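Local coordinates for bifunctional endo-1,4-beta-xylanase A (Neocallimastix patriciarum, PDB 2VG9), which hydrolyses internal beta-1,4 linkages of xylan as a family 11 glycoside hydrolase with a beta jelly roll fold, here a loop-swap variant, at residues V174-H177 against F178-W181. Numbering follows the deposited sequence.
Sequences VSDH and FKEW
With CG1 of Val-174 turned anti to the backbone N (chi1 172°) and CG of Phe-178 anti to its carbonyl carbon, beside the backbone N (chi1 -60°), the two side chains run side by side, one helical turn apart, and Val-174 CG1 meets Phe-178 CZ at 3.4 Å. The pair belongs to helix 174-182, the one alpha-helix of the GH11 beta jelly roll, and illustrates how i to i+4 spacing brings side chains together on one flank. Four successive i to i+4 backbone bonds hold this part of the helix, among them Phe-178 N to Val-174 O at 3.1 Å. That same carbonyl oxygen sits over one face of the phenyl ring, toward its rim, 3.7 Å from Phe-178 CG. Phe-178 also meets Phe-99 and Tyr-112 edge-to-face and touches Ile-73, so an alanine here would probably leave Val-174 CG1 without its aromatic neighbour and open a gap between helix and sheets. On the solvent side Lys-179 reaches back across Asp-176, but Lys-179 NZ and Asp-176 OD1 remain 4.4 Å apart, too far for a salt bridge, though the opposite charges probably attract weakly. The carbonyl arrangement recurs at His-177, whose ring packs edge-to-face with Tyr-137: His-177 O accepts the N-H of Trp-181 (O to N 3.0 Å) and lies over one face of the indole, 3.3 Å from Trp-181 CG, while His-177 CB approaches Trp-181 CZ2 at 4.2 Å.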
ATOM      1  N   VAL A 174     -12.125  -3.769   1.494  1.00 10.01           N
ATOM      2  CA  VAL A 174     -11.163  -3.898   0.414  1.00  9.67           C
ATOM      3  C   VAL A 174     -11.830  -4.544  -0.828  1.00 10.66           C
ATOM      4  O   VAL A 174     -11.620  -4.092  -1.963  1.00 10.68           O
ATOM      5  CB  VAL A 174      -9.927  -4.722   0.889  1.00 11.06           C
ATOM      6  CG1 VAL A 174      -8.990  -5.032  -0.266  1.00  9.95           C
ATOM      7  CG2 VAL A 174      -9.156  -3.953   2.025  1.00  9.19           C
ATOM      8  N   SER A 175     -12.670  -5.560  -0.614  1.00 10.05           N
ATOM      9  CA  SER A 175     -13.346  -6.232  -1.736  1.00 10.19           C
ATOM     10  C   SER A 175     -14.288  -5.304  -2.529  1.00  9.81           C
ATOM     11  O   SER A 175     -14.535  -5.556  -3.704  1.00  9.86           O
ATOM     12  CB  SER A 175     -14.115  -7.481  -1.232  1.00 10.27           C
ATOM     13  OG  SER A 175     -14.841  -7.213  -0.030  1.00  9.69           O
ATOM     14  N   ASP A 176     -14.820  -4.251  -1.890  1.00 10.46           N
ATOM     15  CA  ASP A 176     -15.694  -3.255  -2.555  1.00 10.88           C
ATOM     16  C   ASP A 176     -14.895  -2.336  -3.525  1.00 11.05           C
ATOM     17  O   ASP A 176     -15.392  -1.969  -4.580  1.00 12.01           O
ATOM     18  CB  ASP A 176     -16.444  -2.394  -1.522  1.00 11.27           C
ATOM     19  CG  ASP A 176     -17.712  -3.042  -1.010  1.00 12.55           C
ATOM     20  OD1 ASP A 176     -17.985  -4.212  -1.385  1.00 12.96           O
ATOM     21  OD2 ASP A 176     -18.424  -2.365  -0.216  1.00 11.15           O
ATOM     22  N   HIS A 177     -13.659  -1.982  -3.152  1.00 10.62           N
ATOM     23  CA  HIS A 177     -12.726  -1.281  -4.032  1.00  9.20           C
ATOM     24  C   HIS A 177     -12.411  -2.151  -5.229  1.00  9.37           C
ATOM     25  O   HIS A 177     -12.475  -1.673  -6.358  1.00  7.34           O
ATOM     26  CB  HIS A 177     -11.449  -0.884  -3.286  1.00  8.64           C
ATOM     27  CG  HIS A 177     -11.665   0.230  -2.301  1.00 11.53           C
ATOM     28  ND1 HIS A 177     -12.070   0.009  -0.997  1.00 13.21           N
ATOM     29  CD2 HIS A 177     -11.591   1.570  -2.446  1.00  5.59           C
ATOM     30  CE1 HIS A 177     -12.206   1.171  -0.375  1.00  7.79           C
ATOM     31  NE2 HIS A 177     -11.931   2.128  -1.235  1.00  9.38           N
ATOM     32  N   PHE A 178     -12.118  -3.437  -5.002  1.00  9.12           N
ATOM     33  CA  PHE A 178     -11.842  -4.340  -6.157  1.00  9.89           C
ATOM     34  C   PHE A 178     -13.048  -4.379  -7.107  1.00 10.95           C
ATOM     35  O   PHE A 178     -12.869  -4.355  -8.336  1.00 12.26           O
ATOM     36  CB  PHE A 178     -11.472  -5.774  -5.723  1.00  9.83           C
ATOM     37  CG  PHE A 178     -10.229  -5.879  -4.844  1.00  9.63           C
ATOM     38  CD1 PHE A 178      -9.343  -4.800  -4.704  1.00  9.44           C
ATOM     39  CD2 PHE A 178      -9.932  -7.089  -4.189  1.00  9.89           C
ATOM     40  CE1 PHE A 178      -8.183  -4.909  -3.885  1.00  9.61           C
ATOM     41  CE2 PHE A 178      -8.788  -7.214  -3.393  1.00  6.79           C
ATOM     42  CZ  PHE A 178      -7.902  -6.132  -3.265  1.00  8.98           C
ATOM     43  N   LYS A 179     -14.256  -4.450  -6.548  1.00 11.53           N
ATOM     44  CA  LYS A 179     -15.510  -4.511  -7.345  1.00 13.44           C
ATOM     45  C   LYS A 179     -15.706  -3.252  -8.178  1.00 12.64           C
ATOM     46  O   LYS A 179     -16.022  -3.332  -9.373  1.00 13.17           O
ATOM     47  CB  LYS A 179     -16.742  -4.681  -6.451  1.00 12.86           C
ATOM     48  CG  LYS A 179     -17.040  -6.107  -6.015  1.00 16.59           C
ATOM     49  CD  LYS A 179     -18.290  -6.127  -5.089  1.00 16.90           C
ATOM     50  CE  LYS A 179     -18.137  -7.169  -3.961  1.00 23.79           C
ATOM     51  NZ  LYS A 179     -19.463  -7.746  -3.503  1.00 27.22           N
ATOM     52  N   GLU A 180     -15.498  -2.095  -7.546  1.00 12.35           N
ATOM     53  CA  GLU A 180     -15.520  -0.802  -8.241  1.00 12.58           C
ATOM     54  C   GLU A 180     -14.538  -0.713  -9.377  1.00 12.97           C
ATOM     55  O   GLU A 180     -14.895  -0.173 -10.435  1.00 13.50           O
ATOM     56  CB  GLU A 180     -15.341   0.388  -7.277  1.00 12.38           C
ATOM     57  CG  GLU A 180     -16.573   0.629  -6.370  1.00 15.43           C
ATOM     58  CD  GLU A 180     -17.815   1.185  -7.103  1.00 21.15           C
ATOM     59  OE1 GLU A 180     -17.762   1.501  -8.306  1.00 20.60           O
ATOM     60  OE2 GLU A 180     -18.871   1.319  -6.459  1.00 26.19           O
ATOM     61  N   TRP A 181     -13.301  -1.204  -9.187  1.00 11.50           N
ATOM     62  CA  TRP A 181     -12.330  -1.203 -10.288  1.00 12.10           C
ATOM     63  C   TRP A 181     -12.748  -2.147 -11.425  1.00 13.36           C
ATOM     64  O   TRP A 181     -12.639  -1.818 -12.628  1.00 13.76           O
ATOM     65  CB  TRP A 181     -10.930  -1.538  -9.777  1.00 11.50           C
ATOM     66  CG  TRP A 181     -10.397  -0.606  -8.684  1.00 11.78           C
ATOM     67  CD1 TRP A 181     -10.753   0.708  -8.431  1.00 12.64           C
ATOM     68  CD2 TRP A 181      -9.406  -0.944  -7.698  1.00 10.08           C
ATOM     69  NE1 TRP A 181     -10.042   1.185  -7.337  1.00 13.09           N
ATOM     70  CE2 TRP A 181      -9.210   0.190  -6.883  1.00 10.14           C
ATOM     71  CE3 TRP A 181      -8.678  -2.111  -7.421  1.00  9.03           C
ATOM     72  CZ2 TRP A 181      -8.317   0.188  -5.809  1.00 10.68           C
ATOM     73  CZ3 TRP A 181      -7.788  -2.103  -6.368  1.00 10.28           C
ATOM     74  CH2 TRP A 181      -7.631  -0.973  -5.561  1.00 11.62           C
TER